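Local coordinates for aac(6')-Ii (Enterococcus faecium, PDB 1N71), which transfers an acetyl group from acetyl-coenzyme A to the 6'-amino group of aminoglycoside antibiotics, the reaction of a GNAT-family resistance enzyme, at residues Leu114-Thr118 / Thr119-Thr123; Thr129-Lys132 / Val133-Gln137. All coordinates share one frame; numbering follows the deposited sequence.

Contact 1 of 2, residues Leu114-Thr118 / Thr119-Thr123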
ATOM      1  N   LEU A 114      13.102  -4.819  -9.796  1.00 21.24           N
ATOM      2  CA  LEU A 114      13.036  -6.179 -10.326  1.00 23.85           C
ATOM      3  C   LEU A 114      14.307  -6.662 -11.019  1.00 24.60           C
ATOM      4  O   LEU A 114      14.507  -7.867 -11.164  1.00 24.60           O
ATOM      5  CB  LEU A 114      11.879  -6.295 -11.321  1.00 25.45           C
ATOM      6  CG  LEU A 114      10.552  -5.632 -10.951  1.00 27.28           C
ATOM      7  CD1 LEU A 114       9.582  -5.788 -12.118  1.00 28.21           C
ATOM      8  CD2 LEU A 114       9.988  -6.256  -9.681  1.00 26.11           C
ATOM      9  N   ASP A 115      15.157  -5.736 -11.452  1.00 25.36           N
ATOM     10  CA  ASP A 115      16.381  -6.120 -12.153  1.00 26.16           C
ATOM     11  C   ASP A 115      17.667  -5.503 -11.616  1.00 25.42           C
ATOM     12  O   ASP A 115      18.476  -4.969 -12.380  1.00 24.94           O
ATOM     13  CB  ASP A 115      16.250  -5.790 -13.645  1.00 26.81           C
ATOM     14  N   HIS A 116      17.852  -5.588 -10.303  1.00 23.26           N
ATOM     15  CA  HIS A 116      19.051  -5.074  -9.648  1.00 21.19           C
ATOM     16  C   HIS A 116      19.433  -3.644 -10.057  1.00 20.53           C
ATOM     17  O   HIS A 116      20.575  -3.372 -10.432  1.00 18.04           O
ATOM     18  CB  HIS A 116      20.216  -6.036  -9.911  1.00 23.06           C
ATOM     19  CG  HIS A 116      21.350  -5.904  -8.938  1.00 26.61           C
ATOM     20  ND1 HIS A 116      21.154  -5.760  -7.579  1.00 28.60           N
ATOM     21  CD2 HIS A 116      22.692  -5.937  -9.120  1.00 26.50           C
ATOM     22  CE1 HIS A 116      22.326  -5.711  -6.969  1.00 26.53           C
ATOM     23  NE2 HIS A 116      23.275  -5.816  -7.881  1.00 27.25           N
ATOM     24  N   GLY A 117      18.468  -2.731  -9.966  1.00 19.66           N
ATOM     25  CA  GLY A 117      18.724  -1.341 -10.303  1.00 19.11           C
ATOM     26  C   GLY A 117      19.340  -0.579  -9.144  1.00 17.51           C
ATOM     27  O   GLY A 117      19.955   0.471  -9.339  1.00 17.41           O
ATOM     28  N   THR A 118      19.169  -1.104  -7.931  1.00 17.06           N
ATOM     29  CA  THR A 118      19.719  -0.481  -6.723  1.00 17.38           C
ATOM     30  C   THR A 118      20.321  -1.556  -5.814  1.00 16.21           C
ATOM     31  O   THR A 118      20.128  -2.752  -6.034  1.00 15.36           O
ATOM     32  CB  THR A 118      18.639   0.255  -5.896  1.00 17.22           C
ATOM     33  OG1 THR A 118      17.925  -0.695  -5.096  1.00 13.83           O
ATOM     34  CG2 THR A 118      17.654   0.969  -6.810  1.00 18.97           C
ATOM     35  N   THR A 119      21.034  -1.123  -4.781  1.00 17.36           N
ATOM     36  CA  THR A 119      21.649  -2.060  -3.853  1.00 16.87           C
ATOM     37  C   THR A 119      20.647  -2.715  -2.914  1.00 17.37           C
ATOM     38  O   THR A 119      21.027  -3.543  -2.085  1.00 17.95           O
ATOM     39  CB  THR A 119      22.747  -1.371  -3.008  1.00 18.27           C
ATOM     40  OG1 THR A 119      22.221  -0.180  -2.402  1.00 16.33           O
ATOM     41  CG2 THR A 119      23.942  -1.020  -3.883  1.00 18.14           C
ATOM     42  N   LEU A 120      19.368  -2.359  -3.035  1.00 16.08           N
ATOM     43  CA  LEU A 120      18.350  -2.951  -2.168  1.00 16.53           C
ATOM     44  C   LEU A 120      17.838  -4.281  -2.703  1.00 16.49           C
ATOM     45  O   LEU A 120      17.155  -5.019  -1.996  1.00 17.42           O
ATOM     46  CB  LEU A 120      17.174  -1.989  -1.957  1.00 16.28           C
ATOM     47  CG  LEU A 120      17.465  -0.697  -1.185  1.00 16.41           C
ATOM     48  CD1 LEU A 120      16.147  -0.009  -0.858  1.00 17.16           C
ATOM     49  CD2 LEU A 120      18.222  -1.008   0.105  1.00 18.77           C
ATOM     50  N   SER A 121      18.151  -4.582  -3.958  1.00 17.60           N
ATOM     51  CA  SER A 121      17.739  -5.851  -4.545  1.00 17.69           C
ATOM     52  C   SER A 121      18.925  -6.819  -4.463  1.00 18.65           C
ATOM     53  O   SER A 121      20.060  -6.402  -4.219  1.00 17.68           O
ATOM     54  CB  SER A 121      17.310  -5.657  -6.005  1.00 17.89           C
ATOM     55  OG  SER A 121      18.332  -5.047  -6.771  1.00 18.99           O
ATOM     56  N   GLN A 122      18.660  -8.104  -4.663  1.00 20.18           N
ATOM     57  CA  GLN A 122      19.705  -9.118  -4.604  1.00 23.33           C
ATOM     58  C   GLN A 122      20.450  -9.107  -3.277  1.00 23.68           C
ATOM     59  O   GLN A 122      21.684  -9.134  -3.233  1.00 22.05           O
ATOM     60  CB  GLN A 122      20.682  -8.947  -5.774  1.00 25.81           C
ATOM     61  CG  GLN A 122      20.210  -9.665  -7.037  1.00 32.38           C
ATOM     62  CD  GLN A 122      21.121  -9.453  -8.228  1.00 35.72           C
ATOM     63  OE1 GLN A 122      22.345  -9.534  -8.114  1.00 38.72           O
ATOM     64  NE2 GLN A 122      20.525  -9.194  -9.387  1.00 36.50           N
ATOM     65  N   THR A 123      19.677  -9.067  -2.198  1.00 23.85           N
ATOM     66  CA  THR A 123      20.207  -9.074  -0.840  1.00 23.89           C
ATOM     67  C   THR A 123      19.052  -9.373   0.102  1.00 23.84           C
ATOM     68  O   THR A 123      17.904  -9.052  -0.201  1.00 23.61           O
ATOM     69  CB  THR A 123      20.817  -7.715  -0.457  1.00 24.19           C
ATOM     70  OG1 THR A 123      21.349  -7.794   0.874  1.00 26.08           O
ATOM     71  CG2 THR A 123      19.754  -6.613  -0.510  1.00 23.24           C
TER
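H116 and S121 meet at the middle of a tight loop, where the imidazole ND1 gives its proton to S121 OG over 3.0 Å, with an N-H...O angle of 158°. The hydroxyl lies at the ring edge, close to the imidazole plane. The backbone of H116 is just as near, since S121 OG stands 3.0 Å from H116 CA. The same hydroxyl also comes within 3.0 Å of T118 O, while D113 OD2 bonds to it from just upstream, so one serine oxygen serves several neighbours. This compact polar centre illustrates how a segment without regular secondary structure can be held by its own side chains together with one carboxylate next to it in sequence. T118 to S121 form a type I beta turn, whose closing bond from S121 N to T118 O is weak at 3.4 Å. Overlapping it is an ST turn, in which T118 OG1 accepts the L120 amide at 3.0 Å. D113 OD2 joins T118 OG1 and S121 OG, the side chains at the two ends of the beta turn, while OD1 takes the G117 amide just before it. Toward the sheet, the buried side chains of T118 and L120 touch I169 of strand 168-174. In contrast to this closely bonded core, the exposed Q122 meets H116 through stacking and van der Waals contact, its extended chain crossing the imidazole at about a right angle. Its amide is stacked on one ring face, the two planes 18° apart, with OE1 3.7 Å above the ring centre. The ring comes under this amide because H116 CG is anti to its backbone N (chi1 -160°). Q122 NE2 sits further back, 3.2 Å from H116 CB.

Contact 2 of 2, residues Thr129-Lys132 / Val133-Gln137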
ATOM      1  N   THR A 129      18.197  -4.197   7.567  1.00 21.77           N
ATOM      2  CA  THR A 129      17.170  -3.541   6.775  1.00 20.68           C
ATOM      3  C   THR A 129      17.391  -2.048   6.558  1.00 20.11           C
ATOM      4  O   THR A 129      17.609  -1.596   5.435  1.00 20.57           O
ATOM      5  CB  THR A 129      15.788  -3.731   7.434  1.00 21.80           C
ATOM      6  OG1 THR A 129      15.569  -5.124   7.679  1.00 22.08           O
ATOM      7  CG2 THR A 129      14.684  -3.202   6.531  1.00 22.04           C
ATOM      8  N   PHE A 130      17.350  -1.278   7.637  1.00 20.10           N
ATOM      9  CA  PHE A 130      17.493   0.159   7.515  1.00 18.54           C
ATOM     10  C   PHE A 130      18.891   0.706   7.237  1.00 19.48           C
ATOM     11  O   PHE A 130      19.027   1.819   6.716  1.00 18.12           O
ATOM     12  CB  PHE A 130      16.833   0.819   8.727  1.00 20.57           C
ATOM     13  CG  PHE A 130      15.353   0.531   8.815  1.00 21.86           C
ATOM     14  CD1 PHE A 130      14.489   0.978   7.816  1.00 24.62           C
ATOM     15  CD2 PHE A 130      14.837  -0.244   9.843  1.00 23.68           C
ATOM     16  CE1 PHE A 130      13.129   0.652   7.836  1.00 26.04           C
ATOM     17  CE2 PHE A 130      13.480  -0.580   9.877  1.00 25.20           C
ATOM     18  CZ  PHE A 130      12.624  -0.132   8.869  1.00 26.13           C
ATOM     19  N   ASP A 131      19.931  -0.058   7.560  1.00 17.79           N
ATOM     20  CA  ASP A 131      21.280   0.401   7.249  1.00 19.14           C
ATOM     21  C   ASP A 131      21.419   0.318   5.734  1.00 17.32           C
ATOM     22  O   ASP A 131      22.041   1.177   5.109  1.00 16.85           O
ATOM     23  CB  ASP A 131      22.344  -0.475   7.911  1.00 22.54           C
ATOM     24  CG  ASP A 131      23.751  -0.150   7.420  1.00 24.35           C
ATOM     25  OD1 ASP A 131      24.214  -0.791   6.454  1.00 25.74           O
ATOM     26  OD2 ASP A 131      24.392   0.759   7.989  1.00 28.49           O
ATOM     27  N   LYS A 132      20.819  -0.714   5.146  1.00 15.08           N
ATOM     28  CA  LYS A 132      20.861  -0.881   3.699  1.00 15.98           C
ATOM     29  C   LYS A 132      20.056   0.235   3.025  1.00 16.41           C
ATOM     30  O   LYS A 132      20.483   0.793   2.017  1.00 17.62           O
ATOM     31  CB  LYS A 132      20.317  -2.257   3.311  1.00 15.46           C
ATOM     32  CG  LYS A 132      21.280  -3.388   3.666  1.00 19.11           C
ATOM     33  CD  LYS A 132      20.653  -4.769   3.529  1.00 17.29           C
ATOM     34  CE  LYS A 132      21.678  -5.851   3.883  1.00 19.28           C
ATOM     35  NZ  LYS A 132      21.118  -7.230   3.828  1.00 20.11           N
ATOM     36  N   VAL A 133      18.906   0.572   3.600  1.00 17.81           N
ATOM     37  CA  VAL A 133      18.077   1.642   3.053  1.00 17.21           C
ATOM     38  C   VAL A 133      18.857   2.953   3.077  1.00 18.72           C
ATOM     39  O   VAL A 133      18.898   3.677   2.084  1.00 20.02           O
ATOM     40  CB  VAL A 133      16.775   1.830   3.871  1.00 17.49           C
ATOM     41  CG1 VAL A 133      16.063   3.105   3.434  1.00 18.23           C
ATOM     42  CG2 VAL A 133      15.859   0.635   3.670  1.00 14.85           C
ATOM     43  N   ALA A 134      19.485   3.251   4.210  1.00 17.42           N
ATOM     44  CA  ALA A 134      20.249   4.488   4.348  1.00 17.96           C
ATOM     45  C   ALA A 134      21.464   4.550   3.413  1.00 17.72           C
ATOM     46  O   ALA A 134      21.847   5.625   2.952  1.00 18.53           O
ATOM     47  CB  ALA A 134      20.696   4.661   5.812  1.00 18.11           C
ATOM     48  N   SER A 135      22.065   3.402   3.123  1.00 18.73           N
ATOM     49  CA  SER A 135      23.244   3.372   2.257  1.00 18.96           C
ATOM     50  C   SER A 135      22.939   2.987   0.811  1.00 18.97           C
ATOM     51  O   SER A 135      23.846   2.647   0.046  1.00 17.73           O
ATOM     52  CB  SER A 135      24.281   2.402   2.831  1.00 23.20           C
ATOM     53  OG  SER A 135      23.764   1.085   2.884  1.00 24.01           O
ATOM     54  N   ILE A 136      21.670   3.044   0.424  1.00 17.92           N
ATOM     55  CA  ILE A 136      21.299   2.670  -0.939  1.00 16.83           C
ATOM     56  C   ILE A 136      22.140   3.400  -1.980  1.00 16.07           C
ATOM     57  O   ILE A 136      22.496   4.564  -1.802  1.00 16.13           O
ATOM     58  CB  ILE A 136      19.803   2.966  -1.222  1.00 16.07           C
ATOM     59  CG1 ILE A 136      19.409   2.395  -2.588  1.00 16.81           C
ATOM     60  CG2 ILE A 136      19.555   4.476  -1.221  1.00 16.93           C
ATOM     61  CD1 ILE A 136      17.920   2.478  -2.881  1.00 18.13           C
ATOM     62  N   GLN A 137      22.466   2.696  -3.062  1.00 17.20           N
ATOM     63  CA  GLN A 137      23.236   3.268  -4.163  1.00 17.17           C
ATOM     64  C   GLN A 137      22.470   2.954  -5.445  1.00 15.56           C
ATOM     65  O   GLN A 137      21.915   1.867  -5.589  1.00 13.56           O
ATOM     66  CB  GLN A 137      24.640   2.650  -4.235  1.00 18.68           C
ATOM     67  CG  GLN A 137      25.514   2.906  -3.021  1.00 21.64           C
ATOM     68  CD  GLN A 137      25.914   4.361  -2.878  1.00 25.04           C
ATOM     69  OE1 GLN A 137      26.398   4.977  -3.824  1.00 26.30           O
ATOM     70  NE2 GLN A 137      25.723   4.914  -1.686  1.00 28.48           N
TER
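S135 returns to D131 with two groups at once at the end of helix 129-134. Its hydroxyl donates to D131 O at 2.8 Å, and its amide reaches the same oxygen at 3.0 Å. The two donors come from opposite faces of the carbonyl plane, each tilted 27° from it, so the acceptor is gripped from both sides. The hydroxyl can fold back because S135 OG sits between its own backbone N and carbonyl carbon (chi1 62°). S135 is also where the chain leaves helical geometry, and its amide makes a second, weak bond to K132 O. Just before it, V133 N donates to T129 O at 3.1 Å and A134 N to F130 O at 2.9 Å, members of the same i to i-4 series of an alpha helix. V133 CG2 lies alongside T129 O, 3.3 Å away, and touches the F130 ring obliquely, 4.4 Å from CD1. Further out, the fully extended chain of K132 brings NZ to D124 O and T123 OG1 in the preceding loop, while V133 lies against I154 and V157 of strand 153-158, setting the helix on the edge strand of the chain's sheet. At the dimer interface F130 stacks on F130 of the second subunit, and T129 OG1, which bonds to L125 O in its own chain, also bonds to K153 NZ of that subunit. D131 O thus keeps its helical donor and gains the serine hydroxyl as a second; the pair probably draws on the carbonyl's partial negative charge and fixes the rotation of S135 where the helix stops, whereas K132 O receives just the weak bond from S135 N among the residues of the contact.

Contacts 1 and 2 follow one another along the chain, their centres 12 Å apart, and meet through the second half of contact 1. T119 OG1 probably accepts a hydrogen bond from Q137 N at 3.0 Å, while T123 OG1 probably bonds to K132 NZ, also at 3.0 Å. Besides these polar ties L120 CD2 packs 3.5 Å from K132 O, so the loop and the helix form one unit. The side chain of T118 is about 9 Å from coenzyme A and that of I136 about 11 Å. Both are about 8 Å from the side chain of E145, a coenzyme A-binding residue, which puts the two contacts near the pocket lining but without direct contact with the cofactor.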